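Local coordinates for molybdenum ABC transporter, periplasmic molybdenum-binding protein (Vibrio cholerae, PDB 4RXL) that binds tungstate in its interdomain cleft and probably serves as the periplasmic molybdate- and tungstate-capturing component of a ModABC-type uptake transporter, at residues A[111-121]-A[145-156]; A[14-25]-A[214-224]. One frame throughout, in Å; residues are numbered along the deposited sequence.

In the fold
From the N terminus the chain runs through strand 6-11 into helix 15-28, most of which, with Met14 just before it, supplies one half of contact 2. Its partner, 214-224, arrives only near the end of the chain, so contact 2 closes a loop of 188 residues and brings the C-terminal helices back against the N-terminal lobe. Nested within that loop, contact 1 pairs strand 116-119 with strand 147-150 across a mostly helical excursion of 23 residues, in the other lobe. The centres of contacts 1 and 2 lie about 29 Å apart on opposite sides of the chain's centre. Even so, they touch where Arg154 NH1 approaches Asn16 OD1 at 2.7 Å, probably a hydrogen bond.

Contact 1 of 2, residues A[111-121]-A[145-156]; sequences LADSRLAVAQV and SRLAQTNNVRLA. With WO4 (tungstate(VI)ion), chain B.
Arg115 reaches across the start of the strand pair to the backbone of 145-148. Its CB lies 3.9 Å from Ala148 CB, its CG near Arg146 O, and CD comes to 3.4 Å from Leu147 O. With the chain extended from CG, NE passes Leu147 O and NH1 gives that oxygen a 2.8 Å hydrogen bond from above the carbonyl plane, plus weak ones to Ser145 O and a water that also accepts from Leu147 N; NH2 turns toward Ser145 O. Arg146 bends back at chi2 and chi3 (-104° for the latter), bringing NH2 to a weak bond with Ala112 O, while its NE is held by Gln108.

From there a parallel ladder runs on, from Leu116 N bonded to Arg146 O through to Gln120 N bonded to Thr150 O. Leu116 and Leu147 lie side by side, CD2 to CD2 4.1 Å. Beyond the ladder, Gln149 OE1 accepts Val121 N at 2.9 Å in a nearly straight bond (168°).

Strand 147-150 then leads into a helix start: Asn152 OD1 caps it by accepting Leu155 N, and Val153 N donates to tungstate O1 at 2.6 Å. That backbone N-H sits at a helix N terminus, where the dipole probably favours an anion.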
loop_
_atom_site.group_PDB
_atom_site.type_symbol
_atom_site.label_atom_id
_atom_site.label_comp_id
_atom_site.label_asym_id
_atom_site.label_seq_id
_atom_site.Cartn_x
_atom_site.Cartn_y
_atom_site.Cartn_z
ATOM N N LEU A 111 -17.160 -5.596 15.220
ATOM C CA LEU A 111 -15.929 -5.890 15.916
ATOM C C LEU A 111 -16.159 -6.842 17.062
ATOM O O LEU A 111 -15.387 -7.744 17.264
ATOM C CB LEU A 111 -15.241 -4.633 16.406
ATOM C CG LEU A 111 -14.650 -3.750 15.293
ATOM C CD1 LEU A 111 -14.057 -2.468 15.824
ATOM C CD2 LEU A 111 -13.626 -4.519 14.472
ATOM N N ALA A 112 -17.243 -6.641 17.793
ATOM C CA ALA A 112 -17.529 -7.522 18.906
ATOM C C ALA A 112 -16.370 -7.425 19.900
ATOM O O ALA A 112 -16.130 -6.381 20.457
ATOM C CB ALA A 112 -17.749 -8.939 18.407
ATOM N N ASP A 113 -15.709 -8.540 20.162
ATOM C CA ASP A 113 -14.657 -8.605 21.139
ATOM C C ASP A 113 -13.286 -8.602 20.472
ATOM O O ASP A 113 -12.314 -8.980 21.072
ATOM C CB ASP A 113 -14.806 -9.871 21.967
ATOM C CG ASP A 113 -16.143 -9.957 22.695
ATOM O OD1 ASP A 113 -16.368 -9.169 23.622
ATOM O OD2 ASP A 113 -16.937 -10.850 22.361
ATOM N N SER A 114 -13.246 -8.260 19.196
ATOM C CA SER A 114 -12.007 -8.223 18.421
ATOM C C SER A 114 -11.539 -6.803 18.062
ATOM O O SER A 114 -12.160 -5.817 18.380
ATOM C CB SER A 114 -12.122 -9.070 17.165
ATOM O OG SER A 114 -12.380 -10.439 17.442
ATOM N N ARG A 115 -10.393 -6.732 17.416
ATOM C CA ARG A 115 -9.804 -5.469 16.976
ATOM C C ARG A 115 -9.820 -5.265 15.454
ATOM O O ARG A 115 -9.791 -6.221 14.689
ATOM C CB ARG A 115 -8.372 -5.398 17.493
ATOM C CG ARG A 115 -8.266 -5.264 18.994
ATOM C CD ARG A 115 -6.827 -5.115 19.444
ATOM N NE ARG A 115 -6.788 -4.728 20.855
ATOM C CZ ARG A 115 -6.709 -3.477 21.325
ATOM N NH1 ARG A 115 -6.626 -2.421 20.511
ATOM N NH2 ARG A 115 -6.695 -3.284 22.641
ATOM N N LEU A 116 -9.877 -4.009 15.026
ATOM C CA LEU A 116 -9.828 -3.654 13.609
ATOM C C LEU A 116 -8.386 -3.706 13.111
ATOM O O LEU A 116 -7.516 -2.995 13.637
ATOM C CB LEU A 116 -10.380 -2.236 13.405
ATOM C CG LEU A 116 -10.440 -1.631 12.008
ATOM C CD1 LEU A 116 -11.354 -2.392 11.062
ATOM C CD2 LEU A 116 -10.899 -0.177 12.133
ATOM N N ALA A 117 -8.133 -4.531 12.099
ATOM C CA ALA A 117 -6.784 -4.663 11.547
ATOM C C ALA A 117 -6.462 -3.485 10.652
ATOM O O ALA A 117 -7.164 -3.221 9.666
ATOM C CB ALA A 117 -6.634 -5.963 10.779
ATOM N N VAL A 118 -5.396 -2.773 10.987
ATOM C CA VAL A 118 -4.912 -1.666 10.169
ATOM C C VAL A 118 -3.398 -1.611 10.243
ATOM O O VAL A 118 -2.815 -2.142 11.203
ATOM C CB VAL A 118 -5.444 -0.298 10.642
ATOM C CG1 VAL A 118 -6.965 -0.242 10.557
ATOM C CG2 VAL A 118 -4.955 0.034 12.054
ATOM N N ALA A 119 -2.766 -0.998 9.236
ATOM C CA ALA A 119 -1.328 -0.714 9.339
ATOM C C ALA A 119 -1.123 0.473 10.290
ATOM O O ALA A 119 -2.066 1.218 10.566
ATOM C CB ALA A 119 -0.690 -0.459 7.997
ATOM N N GLN A 120 0.081 0.595 10.849
ATOM C CA GLN A 120 0.386 1.622 11.852
ATOM C C GLN A 120 -0.095 2.986 11.338
ATOM O O GLN A 120 0.342 3.455 10.312
ATOM C CB GLN A 120 1.894 1.659 12.168
ATOM C CG GLN A 120 2.245 2.121 13.588
ATOM C CD GLN A 120 2.025 3.608 13.797
ATOM O OE1 GLN A 120 2.495 4.428 12.997
ATOM N NE2 GLN A 120 1.298 3.970 14.865
ATOM N N VAL A 121 -0.976 3.614 12.108
ATOM C CA VAL A 121 -1.760 4.755 11.618
ATOM C C VAL A 121 -1.015 6.076 11.538
ATOM O O VAL A 121 -1.495 7.013 10.894
ATOM C CB VAL A 121 -3.056 4.964 12.436
ATOM C CG1 VAL A 121 -3.959 3.742 12.375
ATOM C CG2 VAL A 121 -2.746 5.311 13.883
ATOM N N SER A 145 -9.143 3.170 20.122
ATOM C CA SER A 145 -8.693 2.224 21.134
ATOM C C SER A 145 -8.928 0.747 20.788
ATOM O O SER A 145 -8.706 -0.121 21.646
ATOM C CB SER A 145 -9.397 2.550 22.456
ATOM O OG SER A 145 -10.817 2.460 22.329
ATOM N N ARG A 146 -9.356 0.464 19.550
ATOM C CA ARG A 146 -9.810 -0.874 19.152
ATOM C C ARG A 146 -9.085 -1.337 17.893
ATOM O O ARG A 146 -9.637 -2.110 17.121
ATOM C CB ARG A 146 -11.324 -0.881 18.865
ATOM C CG ARG A 146 -12.211 -0.281 19.947
ATOM C CD ARG A 146 -12.682 -1.315 20.948
ATOM N NE ARG A 146 -14.083 -1.691 20.723
ATOM C CZ ARG A 146 -14.517 -2.893 20.340
ATOM N NH1 ARG A 146 -13.674 -3.902 20.121
ATOM N NH2 ARG A 146 -15.824 -3.094 20.184
ATOM N N LEU A 147 -7.856 -0.858 17.693
ATOM C CA LEU A 147 -7.041 -1.223 16.537
ATOM C C LEU A 147 -6.043 -2.334 16.863
ATOM O O LEU A 147 -5.486 -2.379 17.957
ATOM C CB LEU A 147 -6.234 -0.012 16.042
ATOM C CG LEU A 147 -6.997 1.291 15.824
ATOM C CD1 LEU A 147 -6.022 2.412 15.517
ATOM C CD2 LEU A 147 -8.018 1.137 14.706
ATOM N N ALA A 148 -5.794 -3.197 15.876
ATOM C CA ALA A 148 -4.627 -4.058 15.859
ATOM C C ALA A 148 -3.718 -3.515 14.772
ATOM O O ALA A 148 -3.977 -3.701 13.580
ATOM C CB ALA A 148 -5.018 -5.504 15.592
ATOM N N GLN A 149 -2.693 -2.771 15.183
ATOM C CA GLN A 149 -1.855 -2.058 14.219
ATOM C C GLN A 149 -0.667 -2.923 13.837
ATOM O O GLN A 149 -0.008 -3.495 14.688
ATOM C CB GLN A 149 -1.359 -0.725 14.773
ATOM C CG GLN A 149 -2.469 0.248 15.135
ATOM C CD GLN A 149 -1.939 1.627 15.520
ATOM O OE1 GLN A 149 -1.292 2.320 14.713
ATOM N NE2 GLN A 149 -2.218 2.033 16.754
ATOM N N THR A 150 -0.420 -3.009 12.531
ATOM C CA THR A 150 0.629 -3.850 11.985
ATOM C C THR A 150 1.682 -3.015 11.265
ATOM O O THR A 150 1.450 -1.848 10.907
ATOM C CB THR A 150 0.032 -4.855 10.984
ATOM O OG1 THR A 150 -0.516 -4.134 9.874
ATOM C CG2 THR A 150 -1.028 -5.680 11.646
ATOM N N ASN A 151 2.861 -3.611 11.038
ATOM C CA ASN A 151 3.955 -2.873 10.377
ATOM C C ASN A 151 3.763 -2.578 8.885
ATOM O O ASN A 151 4.472 -1.726 8.310
ATOM C CB ASN A 151 5.282 -3.629 10.521
ATOM C CG ASN A 151 5.750 -3.720 11.937
ATOM O OD1 ASN A 151 5.119 -3.201 12.843
ATOM N ND2 ASN A 151 6.850 -4.415 12.141
ATOM N N ASN A 152 2.843 -3.288 8.227
ATOM C CA ASN A 152 2.511 -3.010 6.840
ATOM C C ASN A 152 1.140 -3.549 6.519
ATOM O O ASN A 152 0.572 -4.305 7.326
ATOM C CB ASN A 152 3.597 -3.537 5.884
ATOM C CG ASN A 152 3.679 -5.034 5.837
ATOM O OD1 ASN A 152 2.694 -5.711 5.479
ATOM N ND2 ASN A 152 4.839 -5.569 6.110
ATOM N N VAL A 153 0.610 -3.127 5.372
ATOM C CA VAL A 153 -0.752 -3.463 5.015
ATOM C C VAL A 153 -0.944 -4.962 4.778
ATOM O O VAL A 153 -2.028 -5.471 5.017
ATOM C CB VAL A 153 -1.223 -2.621 3.834
ATOM C CG1 VAL A 153 -0.622 -3.059 2.524
ATOM C CG2 VAL A 153 -2.741 -2.622 3.779
ATOM N N ARG A 154 0.081 -5.689 4.337
ATOM C CA ARG A 154 -0.080 -7.112 4.134
ATOM C C ARG A 154 -0.174 -7.878 5.445
ATOM O O ARG A 154 -0.824 -8.917 5.506
ATOM C CB ARG A 154 1.004 -7.637 3.195
ATOM C CG ARG A 154 0.858 -7.105 1.768
ATOM C CD ARG A 154 -0.395 -7.624 1.080
ATOM N NE ARG A 154 -0.554 -7.225 -0.328
ATOM C CZ ARG A 154 -0.095 -7.910 -1.369
ATOM N NH1 ARG A 154 0.579 -9.039 -1.188
ATOM N NH2 ARG A 154 -0.305 -7.458 -2.606
ATOM N N LEU A 155 0.442 -7.362 6.504
ATOM C CA LEU A 155 0.310 -7.990 7.811
ATOM C C LEU A 155 -1.085 -7.734 8.370
ATOM O O LEU A 155 -1.613 -8.559 9.095
ATOM C CB LEU A 155 1.392 -7.490 8.754
ATOM C CG LEU A 155 2.819 -7.970 8.402
ATOM C CD1 LEU A 155 3.847 -7.171 9.191
ATOM C CD2 LEU A 155 3.036 -9.463 8.626
ATOM N N ALA A 156 -1.655 -6.568 8.039
ATOM C CA ALA A 156 -3.049 -6.294 8.379
ATOM C C ALA A 156 -3.971 -7.262 7.634
ATOM O O ALA A 156 -4.874 -7.865 8.229
ATOM C CB ALA A 156 -3.404 -4.854 8.031
HETATM W W WO4 B . 1.960 0.041 2.613
HETATM O O1 WO4 B . 2.094 -1.435 3.974
HETATM O O2 WO4 B . 0.423 1.359 2.907
HETATM O O3 WO4 B . 3.720 1.104 2.608
HETATM O O4 WO4 B . 1.652 -0.773 0.741
HETATM O O HOH W 1 -6.123 0.601 19.404
#

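Contact 2 of 2, residues A[14-25]-A[214-224]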
loop_
_atom_site.group_PDB
_atom_site.type_symbol
_atom_site.label_atom_id
_atom_site.label_comp_id
_atom_site.label_asym_id
_atom_site.label_seq_id
_atom_site.Cartn_x
_atom_site.Cartn_y
_atom_site.Cartn_z
ATOM N N MET A 14 2.658 -3.323 -3.057
ATOM C CA MET A 14 3.235 -3.546 -4.391
ATOM C C MET A 14 3.884 -4.925 -4.616
ATOM O O MET A 14 4.369 -5.229 -5.737
ATOM C CB MET A 14 4.235 -2.419 -4.705
ATOM C CG MET A 14 3.569 -1.187 -5.330
ATOM S SD MET A 14 3.217 -1.359 -7.146
ATOM C CE MET A 14 2.287 0.154 -7.481
ATOM N N THR A 15 3.814 -5.791 -3.605
ATOM C CA THR A 15 4.560 -7.043 -3.597
ATOM C C THR A 15 4.303 -7.834 -4.878
ATOM O O THR A 15 5.237 -8.176 -5.608
ATOM C CB THR A 15 4.207 -7.908 -2.390
ATOM O OG1 THR A 15 4.651 -7.243 -1.213
ATOM C CG2 THR A 15 4.860 -9.269 -2.471
ATOM N N ASN A 16 3.040 -8.126 -5.156
ATOM C CA ASN A 16 2.727 -9.018 -6.242
ATOM C C ASN A 16 2.960 -8.404 -7.592
ATOM O O ASN A 16 3.519 -9.047 -8.455
ATOM C CB ASN A 16 1.319 -9.593 -6.136
ATOM C CG ASN A 16 1.137 -10.330 -4.840
ATOM O OD1 ASN A 16 0.905 -9.724 -3.807
ATOM N ND2 ASN A 16 1.273 -11.626 -4.884
ATOM N N ALA A 17 2.595 -7.146 -7.753
ATOM C CA ALA A 17 2.762 -6.450 -9.011
ATOM C C ALA A 17 4.231 -6.286 -9.350
ATOM O O ALA A 17 4.591 -6.503 -10.508
ATOM C CB ALA A 17 2.075 -5.078 -8.961
ATOM N N VAL A 18 5.055 -5.940 -8.362
ATOM C CA VAL A 18 6.495 -5.800 -8.646
ATOM C C VAL A 18 7.087 -7.178 -8.954
ATOM O O VAL A 18 7.932 -7.321 -9.840
ATOM C CB VAL A 18 7.259 -5.075 -7.546
ATOM C CG1 VAL A 18 8.774 -5.074 -7.817
ATOM C CG2 VAL A 18 6.735 -3.661 -7.470
ATOM N N ASN A 19 6.642 -8.213 -8.264
ATOM C CA ASN A 19 7.139 -9.529 -8.602
ATOM C C ASN A 19 6.826 -9.881 -10.084
ATOM O O ASN A 19 7.663 -10.382 -10.811
ATOM C CB ASN A 19 6.565 -10.595 -7.668
ATOM C CG ASN A 19 7.189 -10.561 -6.268
ATOM O OD1 ASN A 19 8.256 -9.976 -6.034
ATOM N ND2 ASN A 19 6.511 -11.192 -5.341
ATOM N N ALA A 20 5.590 -9.596 -10.514
ATOM C CA ALA A 20 5.191 -9.785 -11.889
ATOM C C ALA A 20 5.985 -8.919 -12.874
ATOM O O ALA A 20 6.345 -9.384 -13.938
ATOM C CB ALA A 20 3.704 -9.518 -12.029
ATOM N N LEU A 21 6.240 -7.675 -12.494
ATOM C CA LEU A 21 7.025 -6.757 -13.322
ATOM C C LEU A 21 8.479 -7.183 -13.480
ATOM O O LEU A 21 9.011 -7.141 -14.597
ATOM C CB LEU A 21 6.939 -5.336 -12.800
ATOM C CG LEU A 21 5.566 -4.650 -12.867
ATOM C CD1 LEU A 21 5.465 -3.488 -11.910
ATOM C CD2 LEU A 21 5.257 -4.180 -14.288
ATOM N N VAL A 22 9.089 -7.624 -12.375
ATOM C CA VAL A 22 10.439 -8.204 -12.398
ATOM C C VAL A 22 10.511 -9.419 -13.315
ATOM O O VAL A 22 11.431 -9.544 -14.101
ATOM C CB VAL A 22 10.890 -8.599 -10.977
ATOM C CG1 VAL A 22 12.135 -9.455 -11.005
ATOM C CG2 VAL A 22 11.156 -7.355 -10.141
ATOM N N ALA A 23 9.510 -10.293 -13.224
ATOM C CA ALA A 23 9.448 -11.487 -14.031
ATOM C C ALA A 23 9.373 -11.161 -15.524
ATOM O O ALA A 23 10.075 -11.760 -16.320
ATOM C CB ALA A 23 8.262 -12.332 -13.611
ATOM N N ASP A 24 8.520 -10.210 -15.887
ATOM C CA ASP A 24 8.317 -9.803 -17.280
ATOM C C ASP A 24 9.603 -9.189 -17.834
ATOM O O ASP A 24 10.112 -9.604 -18.854
ATOM C CB ASP A 24 7.156 -8.798 -17.351
ATOM C CG ASP A 24 6.802 -8.384 -18.789
ATOM O OD1 ASP A 24 6.474 -9.269 -19.598
ATOM O OD2 ASP A 24 6.814 -7.170 -19.092
ATOM N N TYR A 25 10.111 -8.186 -17.134
ATOM C CA TYR A 25 11.373 -7.535 -17.480
ATOM C C TYR A 25 12.553 -8.499 -17.553
ATOM O O TYR A 25 13.403 -8.351 -18.429
ATOM C CB TYR A 25 11.689 -6.448 -16.448
ATOM C CG TYR A 25 12.770 -5.475 -16.853
ATOM C CD1 TYR A 25 12.538 -4.547 -17.847
ATOM C CD2 TYR A 25 14.007 -5.462 -16.212
ATOM C CE1 TYR A 25 13.516 -3.645 -18.232
ATOM C CE2 TYR A 25 14.982 -4.549 -16.566
ATOM C CZ TYR A 25 14.734 -3.649 -17.592
ATOM O OH TYR A 25 15.684 -2.739 -17.970
ATOM N N TYR A 214 10.888 1.181 -18.277
ATOM C CA TYR A 214 9.999 0.033 -18.395
ATOM C C TYR A 214 8.777 0.192 -17.478
ATOM O O TYR A 214 7.642 -0.045 -17.923
ATOM C CB TYR A 214 10.737 -1.292 -18.113
ATOM C CG TYR A 214 9.792 -2.457 -17.895
ATOM C CD1 TYR A 214 9.161 -3.095 -18.965
ATOM C CD2 TYR A 214 9.473 -2.873 -16.612
ATOM C CE1 TYR A 214 8.274 -4.140 -18.752
ATOM C CE2 TYR A 214 8.597 -3.913 -16.394
ATOM C CZ TYR A 214 8.001 -4.535 -17.451
ATOM O OH TYR A 214 7.117 -5.556 -17.205
ATOM N N LEU A 215 8.987 0.627 -16.241
ATOM C CA LEU A 215 7.854 0.755 -15.274
ATOM C C LEU A 215 6.806 1.781 -15.713
ATOM O O LEU A 215 5.641 1.679 -15.340
ATOM C CB LEU A 215 8.353 1.081 -13.856
ATOM C CG LEU A 215 9.067 -0.093 -13.180
ATOM C CD1 LEU A 215 9.789 0.384 -11.933
ATOM C CD2 LEU A 215 8.100 -1.240 -12.873
ATOM N N ARG A 216 7.244 2.778 -16.471
ATOM C CA ARG A 216 6.367 3.823 -16.999
ATOM C C ARG A 216 5.759 3.433 -18.354
ATOM O O ARG A 216 4.895 4.137 -18.871
ATOM C CB ARG A 216 7.148 5.144 -17.138
ATOM C CG ARG A 216 7.641 5.723 -15.813
ATOM C CD ARG A 216 8.795 6.703 -15.996
ATOM N NE ARG A 216 8.373 8.004 -16.516
ATOM C CZ ARG A 216 9.190 9.044 -16.682
ATOM N NH1 ARG A 216 10.476 8.948 -16.369
ATOM N NH2 ARG A 216 8.718 10.185 -17.158
ATOM N N SER A 217 6.209 2.312 -18.928
ATOM C CA SER A 217 5.745 1.867 -20.247
ATOM C C SER A 217 4.379 1.192 -20.219
ATOM O O SER A 217 3.926 0.707 -19.186
ATOM C CB SER A 217 6.735 0.876 -20.867
ATOM O OG SER A 217 6.651 -0.396 -20.229
ATOM N N ASP A 218 3.747 1.140 -21.384
ATOM C CA ASP A 218 2.420 0.519 -21.532
ATOM C C ASP A 218 2.403 -0.923 -21.021
ATOM O O ASP A 218 1.453 -1.328 -20.372
ATOM C CB ASP A 218 1.971 0.563 -23.013
ATOM C CG ASP A 218 0.525 0.083 -23.224
ATOM O OD1 ASP A 218 -0.315 0.232 -22.306
ATOM O OD2 ASP A 218 0.234 -0.435 -24.324
ATOM N N ALA A 219 3.457 -1.686 -21.332
ATOM C CA ALA A 219 3.571 -3.079 -20.893
ATOM C C ALA A 219 3.480 -3.215 -19.380
ATOM O O ALA A 219 2.745 -4.062 -18.864
ATOM C CB ALA A 219 4.873 -3.677 -21.388
ATOM N N ALA A 220 4.173 -2.346 -18.660
ATOM C CA ALA A 220 4.158 -2.392 -17.205
ATOM C C ALA A 220 2.795 -1.917 -16.681
ATOM O O ALA A 220 2.274 -2.437 -15.704
ATOM C CB ALA A 220 5.272 -1.537 -16.614
ATOM N N GLN A 221 2.233 -0.902 -17.334
ATOM C CA GLN A 221 0.949 -0.378 -16.891
ATOM C C GLN A 221 -0.145 -1.417 -17.065
ATOM O O GLN A 221 -1.019 -1.483 -16.215
ATOM C CB GLN A 221 0.611 0.924 -17.633
ATOM C CG GLN A 221 1.529 2.086 -17.244
ATOM C CD GLN A 221 1.409 2.481 -15.770
ATOM O OE1 GLN A 221 0.307 2.741 -15.293
ATOM N NE2 GLN A 221 2.544 2.525 -15.044
ATOM N N GLN A 222 -0.058 -2.238 -18.107
ATOM C CA GLN A 222 -1.060 -3.294 -18.315
ATOM C C GLN A 222 -0.960 -4.323 -17.187
ATOM O O GLN A 222 -1.974 -4.763 -16.665
ATOM C CB GLN A 222 -0.946 -3.947 -19.697
ATOM C CG GLN A 222 -1.582 -3.122 -20.799
ATOM C CD GLN A 222 -1.425 -3.758 -22.173
ATOM O OE1 GLN A 222 -0.454 -4.484 -22.429
ATOM N NE2 GLN A 222 -2.368 -3.487 -23.069
ATOM N N ILE A 223 0.258 -4.663 -16.772
ATOM C CA ILE A 223 0.431 -5.576 -15.636
ATOM C C ILE A 223 -0.138 -4.973 -14.358
ATOM O O ILE A 223 -0.882 -5.642 -13.651
ATOM C CB ILE A 223 1.904 -6.000 -15.499
ATOM C CG1 ILE A 223 2.250 -6.956 -16.619
ATOM C CG2 ILE A 223 2.143 -6.620 -14.125
ATOM C CD1 ILE A 223 3.730 -7.076 -16.917
ATOM N N LEU A 224 0.200 -3.718 -14.054
ATOM C CA LEU A 224 -0.357 -3.047 -12.876
ATOM C C LEU A 224 -1.881 -3.050 -12.955
ATOM O O LEU A 224 -2.531 -3.324 -11.965
ATOM C CB LEU A 224 0.149 -1.606 -12.766
ATOM C CG LEU A 224 1.620 -1.490 -12.334
ATOM C CD1 LEU A 224 2.244 -0.155 -12.717
ATOM C CD2 LEU A 224 1.730 -1.740 -10.851
#
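Tyr214 OH donates a 2.5 Å hydrogen bond to Asp24 OD2, the one polar link between helix 15-25 and the segment 214-224. OD2 receives it on its anti lone pair, at the edge of the phenol ring, and the carboxylate plane is turned 38° from that ring. Asp24 gets there because its CG is anti to the backbone N (chi1 -176°), while Ile223 CD1 packs against the carboxylate. CB and CD1 of Tyr25 lie over one face of the Tyr214 ring: CB makes a CH-pi contact 4.2 Å from the centroid, and Tyr25 CD1 comes to 3.5 Å from Tyr214 CG. The two ring planes meet obliquely. Ala220 CB sits over the opposite face, toward the rim.

Helices 15-25 and 218-224 pack in a roughly antiparallel sense, at 144°, with axes 9.8 Å apart, and mesh as knobs into holes. In this periplasmic-binding-protein fold the contact fastens a C-terminal helix to the first helix of the N-terminal lobe. Leu21 is one knob, set among Leu215, Ala220, Ile223 and Leu224; its CD2 touches Ala220 CB at 3.5 Å and its CD1 meets Leu215 CD2. Ile223 is the reverse knob, among Ala17, Ala20, Leu21 and Asp24, with CG2 against Ala20 CB. Toward the cleft, Leu224 CD2 touches both Ala17 CB and Met14 CE, each at 3.9 Å; Phe229 packs on Met14 and Ala17 as well.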